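Local coordinates for protein ribokinase (Cryptococcus neoformans var. grubii serotype A, PDB 6CW5) that probably phosphorylates D-ribose at O-5, using ATP and a divalent cation, most likely magnesium, to give D-ribose 5-phosphate and ADP, at residues F27-I32 / V105-A110; V143-P148 / P172-T177; A179-F184 / L203-S208. All coordinates share one frame; numbering follows the deposited sequence.

In the fold
From the N terminus, strand 22-29 runs into residues 27-32, and contact 1 closes when strand 102-109 returns beside it, the segments being 73 residues apart at their closest ends, within the small four-stranded lid sheet. The chain then enters the large sheet again. Contact 2 ties the loop after strand 140-143 to the loop after strand 167-170, enclosing helix 149-161. Contact 3 packs helix 178-183 against the end of helix 196-205, strand 191-195 intervening along the chain. The three closures follow in series; none nests or crosses. Contacts 2 and 3 touch through Leu176 and Met175 on Leu181, and both reach the second subunit. Contact 1 stands apart, its centre about 23 Å from that of contact 2.

Contact 1 of 3, residues F27-I32 / V105-A110; sequences FHLPHI and VIQSAA
The CD1 methyl of Ile32 lies against the root of the Gln107 side chain, 3.6 Å from Gln107 CB, and also packs on Ala109, with 3.8 Å between Ile32 CD1 and Ala109 CB. Both partners sit on strand 102-109, the parallel neighbour of strand 22-29 in the lid sheet of this PfkB-family sugar kinase. The pairing is supported by segment directions 31° apart and by the bridges Phe27-Gln107, His28-Ser108 and Leu29-Ala109. Phe27 N donates to Ile106 O, Ser108 N to Phe27 O, Leu29 N to Ser108 O and Ala110 N to Leu29 O; the last bond is the most bent, 134° at the hydrogen. Phe27, Leu29, Gln107 and Ala109 occupy one face. There Leu29 CD1 meets Gln107 CG at 3.7 Å, while Phe27 CE2 approaches Val105 CG1 obliquely at 3.9 Å. Beyond CG the Gln107 chain is extended, which carries OE1 to 3.7 Å from Ile32 CG2; OE1 also accepts a bond from Val33 N, drawing the loop after strand 22-29 back onto this face. His28 and Ser108 share the other face. His28 NE2 bonds Thr45 OG1 of strand 43-49, so the imidazole is held at both nitrogens: a water lying in its ring plane joins His28 ND1, at 2.7 Å, to Ser108 OG, at 3.0 Å.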
loop_
_atom_site.group_PDB
_atom_site.type_symbol
_atom_site.label_atom_id
_atom_site.label_comp_id
_atom_site.label_asym_id
_atom_site.label_seq_id
_atom_site.Cartn_x
_atom_site.Cartn_y
_atom_site.Cartn_z
ATOM N N PHE A 27 6.071 10.213 -29.503
ATOM C CA PHE A 27 6.093 11.434 -30.301
ATOM C C PHE A 27 7.485 11.603 -30.906
ATOM O O PHE A 27 8.463 11.838 -30.184
ATOM C CB PHE A 27 5.720 12.620 -29.421
ATOM C CG PHE A 27 4.287 12.638 -29.013
ATOM C CD1 PHE A 27 3.348 13.319 -29.770
ATOM C CD2 PHE A 27 3.872 11.998 -27.852
ATOM C CE1 PHE A 27 1.994 13.328 -29.382
ATOM C CE2 PHE A 27 2.545 12.003 -27.456
ATOM C CZ PHE A 27 1.594 12.671 -28.206
ATOM N N HIS A 28 7.583 11.486 -32.224
ATOM C CA HIS A 28 8.880 11.600 -32.876
ATOM C C HIS A 28 9.268 13.067 -33.023
ATOM O O HIS A 28 8.510 13.873 -33.580
ATOM C CB HIS A 28 8.833 10.865 -34.216
ATOM C CG HIS A 28 8.381 9.444 -34.064
ATOM N ND1 HIS A 28 9.240 8.422 -33.722
ATOM C CD2 HIS A 28 7.145 8.893 -34.125
ATOM C CE1 HIS A 28 8.559 7.297 -33.610
ATOM N NE2 HIS A 28 7.285 7.555 -33.853
ATOM N N LEU A 29 10.465 13.410 -32.551
ATOM C CA LEU A 29 10.880 14.802 -32.434
ATOM C C LEU A 29 12.339 14.975 -32.841
ATOM O O LEU A 29 13.125 14.032 -32.740
ATOM C CB LEU A 29 10.694 15.270 -30.983
ATOM C CG LEU A 29 9.242 15.513 -30.572
ATOM C CD1 LEU A 29 9.134 15.365 -29.059
ATOM C CD2 LEU A 29 8.827 16.887 -30.996
ATOM N N PRO A 30 12.728 16.166 -33.308
ATOM C CA PRO A 30 14.146 16.368 -33.627
ATOM C C PRO A 30 15.026 16.401 -32.398
ATOM O O PRO A 30 16.222 16.095 -32.509
ATOM C CB PRO A 30 14.164 17.713 -34.374
ATOM C CG PRO A 30 12.936 18.415 -33.900
ATOM C CD PRO A 30 11.912 17.355 -33.617
ATOM N N HIS A 31 14.472 16.751 -31.240
ATOM C CA HIS A 31 15.211 16.802 -29.984
ATOM C C HIS A 31 14.179 16.890 -28.885
ATOM O O HIS A 31 13.006 17.172 -29.148
ATOM C CB HIS A 31 16.152 18.013 -29.926
ATOM C CG HIS A 31 15.443 19.314 -30.128
ATOM N ND1 HIS A 31 15.396 19.956 -31.349
ATOM C CD2 HIS A 31 14.728 20.081 -29.270
ATOM C CE1 HIS A 31 14.693 21.068 -31.231
ATOM N NE2 HIS A 31 14.272 21.161 -29.979
ATOM N N ILE A 32 14.618 16.625 -27.652
ATOM C CA ILE A 32 13.722 16.707 -26.502
ATOM C C ILE A 32 13.321 18.161 -26.282
ATOM O O ILE A 32 14.167 19.062 -26.324
ATOM C CB ILE A 32 14.414 16.120 -25.264
ATOM C CG1 ILE A 32 14.802 14.659 -25.530
ATOM C CG2 ILE A 32 13.511 16.260 -24.022
ATOM C CD1 ILE A 32 13.605 13.728 -25.727
ATOM N N VAL A 105 3.972 9.185 -22.004
ATOM C CA VAL A 105 4.145 10.123 -23.103
ATOM C C VAL A 105 5.639 10.168 -23.379
ATOM O O VAL A 105 6.400 10.687 -22.559
ATOM C CB VAL A 105 3.583 11.509 -22.764
ATOM C CG1 VAL A 105 3.888 12.500 -23.872
ATOM C CG2 VAL A 105 2.088 11.411 -22.551
ATOM N N ILE A 106 6.062 9.607 -24.515
ATOM C CA ILE A 106 7.478 9.384 -24.810
ATOM C C ILE A 106 7.908 10.325 -25.919
ATOM O O ILE A 106 7.362 10.293 -27.030
ATOM C CB ILE A 106 7.757 7.923 -25.196
ATOM C CG1 ILE A 106 7.163 6.994 -24.115
ATOM C CG2 ILE A 106 9.271 7.706 -25.385
ATOM C CD1 ILE A 106 7.432 5.519 -24.320
ATOM N N GLN A 107 8.878 11.176 -25.617
ATOM C CA GLN A 107 9.517 11.986 -26.636
ATOM C C GLN A 107 10.647 11.142 -27.206
ATOM O O GLN A 107 11.589 10.803 -26.488
ATOM C CB GLN A 107 10.048 13.294 -26.054
ATOM C CG GLN A 107 8.995 14.242 -25.526
ATOM C CD GLN A 107 9.638 15.446 -24.871
ATOM O OE1 GLN A 107 10.192 16.315 -25.545
ATOM N NE2 GLN A 107 9.575 15.494 -23.549
ATOM N N SER A 108 10.526 10.776 -28.475
ATOM C CA SER A 108 11.523 9.967 -29.167
ATOM C C SER A 108 12.370 10.917 -30.004
ATOM O O SER A 108 11.984 11.304 -31.108
ATOM C CB SER A 108 10.857 8.903 -30.032
ATOM O OG SER A 108 11.847 8.143 -30.705
ATOM N N ALA A 109 13.522 11.289 -29.460
ATOM C CA ALA A 109 14.399 12.271 -30.082
ATOM C C ALA A 109 15.219 11.625 -31.188
ATOM O O ALA A 109 15.650 10.474 -31.062
ATOM C CB ALA A 109 15.333 12.874 -29.029
ATOM N N ALA A 110 15.426 12.376 -32.270
ATOM C CA ALA A 110 16.230 11.884 -33.384
ATOM C C ALA A 110 17.659 11.630 -32.941
ATOM O O ALA A 110 18.257 10.609 -33.299
ATOM C CB ALA A 110 16.194 12.882 -34.542
HETATM O O HOH W 1 11.857 9.145 -33.517
#

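Contact 2 of 3, residues V143-P148 / P172-T177; sequences VQNEVP and PSPMLT
Asn145, which gives up more surface to this contact than any other residue, is gripped by Ser173 and Pro174 where two loops meet beyond the ends of the parallel strands 140-143 and 167-170, adjacent in the central sheet of the ribokinase alpha/beta fold. Two hydrogen bonds define the join. Asn145 N donates to Ser173 O at 3.0 Å, a bent bond (133° at the hydrogen) that comes in above the carbonyl plane. The side chain makes the straighter one: ND2 of Asn145 lies 2.9 Å from Pro174 O, with 161° at the hydrogen and the acceptor close to the amide plane. Asn145 CG stands opposite the backbone N (chi1 -167°), directing the amide across to residues 172-177. Leu176 CD1 packs obliquely on this amide, 3.4 Å from Asn145 ND2. Pro174 follows a cis peptide bond, and its ring brings CD against residues 143-148, 3.3 Å from Asn145 O and 3.5 Å from Glu146 CG. Glu146, a predicted substrate-binding residue, has an extended chain leading to the carboxylate. Its OE1 accepts bonds from Ser20 OG and Lys51 N, and OE2 bonds a glycerol, probably from the crystallisation liquor, in a place consistent with a sugar pocket beyond the C-terminal ends of these strands. Ser173 borders the same site through one water, which donates to Glu146 OE2 at 2.8 Å and lies 2.7 Å from Ser173 OG.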
loop_
_atom_site.group_PDB
_atom_site.type_symbol
_atom_site.label_atom_id
_atom_site.label_comp_id
_atom_site.label_asym_id
_atom_site.label_seq_id
_atom_site.Cartn_x
_atom_site.Cartn_y
_atom_site.Cartn_z
ATOM N N VAL A 143 8.321 -6.948 -9.546
ATOM C CA VAL A 143 7.730 -5.665 -9.184
ATOM C C VAL A 143 8.612 -4.556 -9.737
ATOM O O VAL A 143 9.800 -4.743 -9.989
ATOM C CB VAL A 143 7.534 -5.466 -7.657
ATOM C CG1 VAL A 143 6.252 -6.199 -7.163
ATOM C CG2 VAL A 143 8.765 -5.941 -6.873
ATOM N N GLN A 144 7.996 -3.402 -9.970
ATOM C CA GLN A 144 8.725 -2.220 -10.430
ATOM C C GLN A 144 8.225 -1.064 -9.601
ATOM O O GLN A 144 7.922 -1.263 -8.426
ATOM C CB GLN A 144 8.510 -1.964 -11.925
ATOM C CG GLN A 144 8.686 -3.254 -12.777
ATOM C CD GLN A 144 7.385 -4.033 -12.885
ATOM O OE1 GLN A 144 6.293 -3.460 -12.740
ATOM N NE2 GLN A 144 7.488 -5.351 -13.134
ATOM N N ASN A 145 8.083 0.131 -10.191
ATOM C CA ASN A 145 7.621 1.229 -9.347
ATOM C C ASN A 145 6.618 2.114 -10.074
ATOM O O ASN A 145 6.578 3.321 -9.829
ATOM C CB ASN A 145 8.796 2.093 -8.837
ATOM C CG ASN A 145 8.386 3.043 -7.696
ATOM O OD1 ASN A 145 7.604 2.665 -6.815
ATOM N ND2 ASN A 145 8.912 4.287 -7.710
ATOM N N GLU A 146 5.792 1.543 -10.944
ATOM C CA GLU A 146 4.788 2.338 -11.654
ATOM C C GLU A 146 3.389 2.163 -11.085
ATOM O O GLU A 146 2.418 2.570 -11.739
ATOM C CB GLU A 146 4.775 1.994 -13.151
ATOM C CG GLU A 146 6.041 2.463 -13.873
ATOM C CD GLU A 146 6.029 2.264 -15.388
ATOM O OE1 GLU A 146 5.276 1.401 -15.911
ATOM O OE2 GLU A 146 6.836 2.962 -16.056
ATOM N N VAL A 147 3.262 1.529 -9.918
ATOM C CA VAL A 147 2.009 1.415 -9.177
ATOM C C VAL A 147 2.266 1.982 -7.787
ATOM O O VAL A 147 3.429 2.335 -7.494
ATOM C CB VAL A 147 1.510 -0.045 -9.151
ATOM C CG1 VAL A 147 1.422 -0.551 -10.591
ATOM C CG2 VAL A 147 2.453 -0.950 -8.304
ATOM N N PRO A 148 1.251 2.109 -6.904
ATOM C CA PRO A 148 1.494 2.774 -5.619
ATOM C C PRO A 148 2.546 2.010 -4.851
ATOM O O PRO A 148 2.498 0.780 -4.782
ATOM C CB PRO A 148 0.139 2.697 -4.893
ATOM C CG PRO A 148 -0.868 2.659 -6.036
ATOM C CD PRO A 148 -0.191 1.807 -7.088
ATOM N N PRO A 172 13.697 -0.710 -9.862
ATOM C CA PRO A 172 13.146 0.553 -9.295
ATOM C C PRO A 172 12.937 1.639 -10.339
ATOM O O PRO A 172 13.697 2.613 -10.455
ATOM C CB PRO A 172 14.202 0.957 -8.269
ATOM C CG PRO A 172 15.539 0.372 -8.867
ATOM C CD PRO A 172 15.130 -0.922 -9.538
ATOM N N SER A 173 11.876 1.468 -11.128
ATOM C CA SER A 173 11.591 2.371 -12.250
ATOM C C SER A 173 10.120 2.758 -12.219
ATOM O O SER A 173 9.252 1.872 -12.300
ATOM C CB SER A 173 11.928 1.713 -13.589
ATOM O OG SER A 173 11.543 2.586 -14.653
ATOM N N PRO A 174 9.785 4.047 -12.166
ATOM C CA PRO A 174 10.720 5.187 -12.032
ATOM C C PRO A 174 11.412 5.173 -10.683
ATOM O O PRO A 174 10.942 4.479 -9.808
ATOM C CB PRO A 174 9.804 6.403 -12.145
ATOM C CG PRO A 174 8.411 5.869 -11.727
ATOM C CD PRO A 174 8.380 4.479 -12.288
ATOM N N MET A 175 12.504 5.925 -10.516
ATOM C CA MET A 175 13.280 5.835 -9.285
ATOM C C MET A 175 12.475 6.320 -8.077
ATOM O O MET A 175 11.680 7.272 -8.166
ATOM C CB MET A 175 14.585 6.648 -9.439
ATOM C CG MET A 175 15.553 6.564 -8.240
ATOM S SD MET A 175 15.895 4.930 -7.647
ATOM C CE MET A 175 16.596 4.159 -9.132
ATOM N N LEU A 176 12.669 5.632 -6.952
ATOM C CA LEU A 176 12.089 5.970 -5.660
ATOM C C LEU A 176 12.814 7.182 -5.085
ATOM O O LEU A 176 13.945 7.486 -5.480
ATOM C CB LEU A 176 12.211 4.770 -4.687
ATOM C CG LEU A 176 11.257 3.581 -4.957
ATOM C CD1 LEU A 176 11.596 2.877 -6.269
ATOM C CD2 LEU A 176 11.350 2.565 -3.802
ATOM N N THR A 177 12.163 7.885 -4.139
ATOM C CA THR A 177 12.842 8.982 -3.462
ATOM C C THR A 177 13.954 8.416 -2.583
ATOM O O THR A 177 13.921 7.240 -2.200
ATOM C CB THR A 177 11.880 9.821 -2.609
ATOM O OG1 THR A 177 11.505 9.090 -1.426
ATOM C CG2 THR A 177 10.614 10.170 -3.382
HETATM O O HOH W 2 9.456 3.879 -15.677
#

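Contact 3 of 3, residues A179-F184 / L203-S208; sequences AQLREF and LLAFGS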
loop_
_atom_site.group_PDB
_atom_site.type_symbol
_atom_site.label_atom_id
_atom_site.label_comp_id
_atom_site.label_asym_id
_atom_site.label_seq_id
_atom_site.Cartn_x
_atom_site.Cartn_y
_atom_site.Cartn_z
ATOM N N ALA A 179 14.586 8.816 0.541
ATOM C CA ALA A 179 14.075 8.285 1.804
ATOM C C ALA A 179 13.362 6.948 1.593
ATOM O O ALA A 179 13.502 6.016 2.396
ATOM C CB ALA A 179 13.144 9.313 2.460
ATOM N N GLN A 180 12.594 6.832 0.516
ATOM C CA GLN A 180 11.951 5.554 0.231
ATOM C C GLN A 180 12.979 4.448 0.025
ATOM O O GLN A 180 12.784 3.324 0.487
ATOM C CB GLN A 180 11.070 5.686 -1.006
ATOM C CG GLN A 180 9.815 6.494 -0.733
ATOM C CD GLN A 180 9.083 6.883 -2.001
ATOM O OE1 GLN A 180 9.592 6.720 -3.127
ATOM N NE2 GLN A 180 7.864 7.384 -1.828
ATOM N N LEU A 181 14.065 4.736 -0.699
ATOM C CA LEU A 181 15.112 3.731 -0.876
ATOM C C LEU A 181 15.708 3.326 0.466
ATOM O O LEU A 181 15.911 2.132 0.736
ATOM C CB LEU A 181 16.213 4.264 -1.816
ATOM C CG LEU A 181 15.743 4.531 -3.253
ATOM C CD1 LEU A 181 16.857 5.337 -3.961
ATOM C CD2 LEU A 181 15.497 3.192 -3.964
ATOM N N ARG A 182 15.970 4.299 1.339
ATOM C CA ARG A 182 16.578 3.968 2.625
ATOM C C ARG A 182 15.662 3.166 3.530
ATOM O O ARG A 182 16.157 2.454 4.421
ATOM C CB ARG A 182 17.009 5.239 3.364
ATOM C CG ARG A 182 18.157 5.952 2.695
ATOM C CD ARG A 182 18.622 7.155 3.535
ATOM N NE ARG A 182 17.694 8.286 3.509
ATOM C CZ ARG A 182 17.812 9.319 2.679
ATOM N NH1 ARG A 182 18.794 9.355 1.775
ATOM N NH2 ARG A 182 16.941 10.311 2.739
ATOM N N GLU A 183 14.353 3.229 3.310
ATOM C CA GLU A 183 13.404 2.529 4.178
ATOM C C GLU A 183 12.858 1.265 3.539
ATOM O O GLU A 183 12.052 0.569 4.163
ATOM C CB GLU A 183 12.244 3.475 4.529
ATOM C CG GLU A 183 12.710 4.597 5.474
ATOM C CD GLU A 183 11.869 5.851 5.382
ATOM O OE1 GLU A 183 10.659 5.730 5.096
ATOM O OE2 GLU A 183 12.435 6.954 5.587
ATOM N N PHE A 184 13.254 0.994 2.301
ATOM C CA PHE A 184 12.744 -0.147 1.554
ATOM C C PHE A 184 13.170 -1.461 2.208
ATOM O O PHE A 184 14.291 -1.573 2.734
ATOM C CB PHE A 184 13.254 -0.026 0.119
ATOM C CG PHE A 184 12.543 -0.892 -0.878
ATOM C CD1 PHE A 184 11.408 -0.424 -1.543
ATOM C CD2 PHE A 184 13.049 -2.141 -1.198
ATOM C CE1 PHE A 184 10.761 -1.208 -2.486
ATOM C CE2 PHE A 184 12.416 -2.939 -2.166
ATOM C CZ PHE A 184 11.270 -2.471 -2.797
ATOM N N LEU A 203 23.258 4.200 -4.479
ATOM C CA LEU A 203 24.470 4.513 -3.729
ATOM C C LEU A 203 24.405 5.926 -3.166
ATOM O O LEU A 203 24.785 6.157 -2.014
ATOM C CB LEU A 203 25.704 4.336 -4.627
ATOM C CG LEU A 203 26.075 2.861 -4.813
ATOM C CD1 LEU A 203 27.018 2.725 -5.983
ATOM C CD2 LEU A 203 26.724 2.276 -3.540
ATOM N N LEU A 204 23.916 6.884 -3.968
ATOM C CA LEU A 204 23.813 8.264 -3.502
ATOM C C LEU A 204 22.822 8.377 -2.353
ATOM O O LEU A 204 23.064 9.103 -1.387
ATOM C CB LEU A 204 23.378 9.194 -4.639
ATOM C CG LEU A 204 24.423 9.644 -5.657
ATOM C CD1 LEU A 204 23.757 10.441 -6.780
ATOM C CD2 LEU A 204 25.485 10.471 -4.966
ATOM N N ALA A 205 21.686 7.676 -2.449
ATOM C CA ALA A 205 20.711 7.745 -1.367
ATOM C C ALA A 205 21.259 7.103 -0.102
ATOM O O ALA A 205 20.802 7.430 1.003
ATOM C CB ALA A 205 19.394 7.070 -1.796
ATOM N N PHE A 206 22.208 6.182 -0.239
ATOM C CA PHE A 206 22.739 5.438 0.893
ATOM C C PHE A 206 24.023 6.065 1.431
ATOM O O PHE A 206 24.769 5.413 2.179
ATOM C CB PHE A 206 22.985 3.968 0.498
ATOM C CG PHE A 206 21.710 3.221 0.152
ATOM C CD1 PHE A 206 20.473 3.799 0.446
ATOM C CD2 PHE A 206 21.764 1.947 -0.412
ATOM C CE1 PHE A 206 19.285 3.127 0.137
ATOM C CE2 PHE A 206 20.596 1.257 -0.711
ATOM C CZ PHE A 206 19.362 1.857 -0.438
ATOM N N GLY A 207 24.291 7.308 1.063
ATOM C CA GLY A 207 25.373 8.069 1.657
ATOM C C GLY A 207 26.721 7.889 0.997
ATOM O O GLY A 207 27.710 8.477 1.471
ATOM N N SER A 208 26.791 7.125 -0.086
ATOM C CA SER A 208 28.040 6.922 -0.803
ATOM C C SER A 208 28.341 8.130 -1.677
ATOM O O SER A 208 27.437 8.866 -2.082
ATOM C CB SER A 208 27.937 5.658 -1.653
ATOM O OG SER A 208 29.129 5.395 -2.376
#
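Helix 178-183 meets the C-terminal end of helix 196-205 most closely at Arg182 and Phe206, whose CA atoms are 6.6 Å apart. Arg182 makes the polar link: NH1 donates to Ala205 O at 2.9 Å, 160° at the hydrogen, in the carbonyl plane and on a lone pair, with the oxygen almost in the guanidinium plane. A bend at chi3 (-73°) folds the guanidinium back, and Ala179 N lies 3.5 Å off one face of it, displaced toward its rim. Because the acceptor belongs to the last turn of a helix, the positive group may also interact favourably with that helix end. Beside this bond the contact is mostly apolar. Leu181 CD1 touches Ala205 CB at 3.8 Å. The ring of Phe206 turns its edge to the first helix, CE1 lying 3.6 Å from Leu181 O and 3.8 Å from Leu181 CB; Arg182 CG passes Phe206 CD1 at 3.9 Å. Leu181 O accepts hydrogen bonds from Phe184 N and Trp186 NE1, while Leu231 of helix 220-233 also packs on Phe206. Past Phe206 the chain turns through Gly207, whose positive phi lets Ser208 N reach Leu203 O at 2.9 Å and Gly207 N bond Leu204 O. This Schellman motif ends helix 196-205, and the contact is helix-to-helix packing between successive connections of a parallel alpha/beta fold.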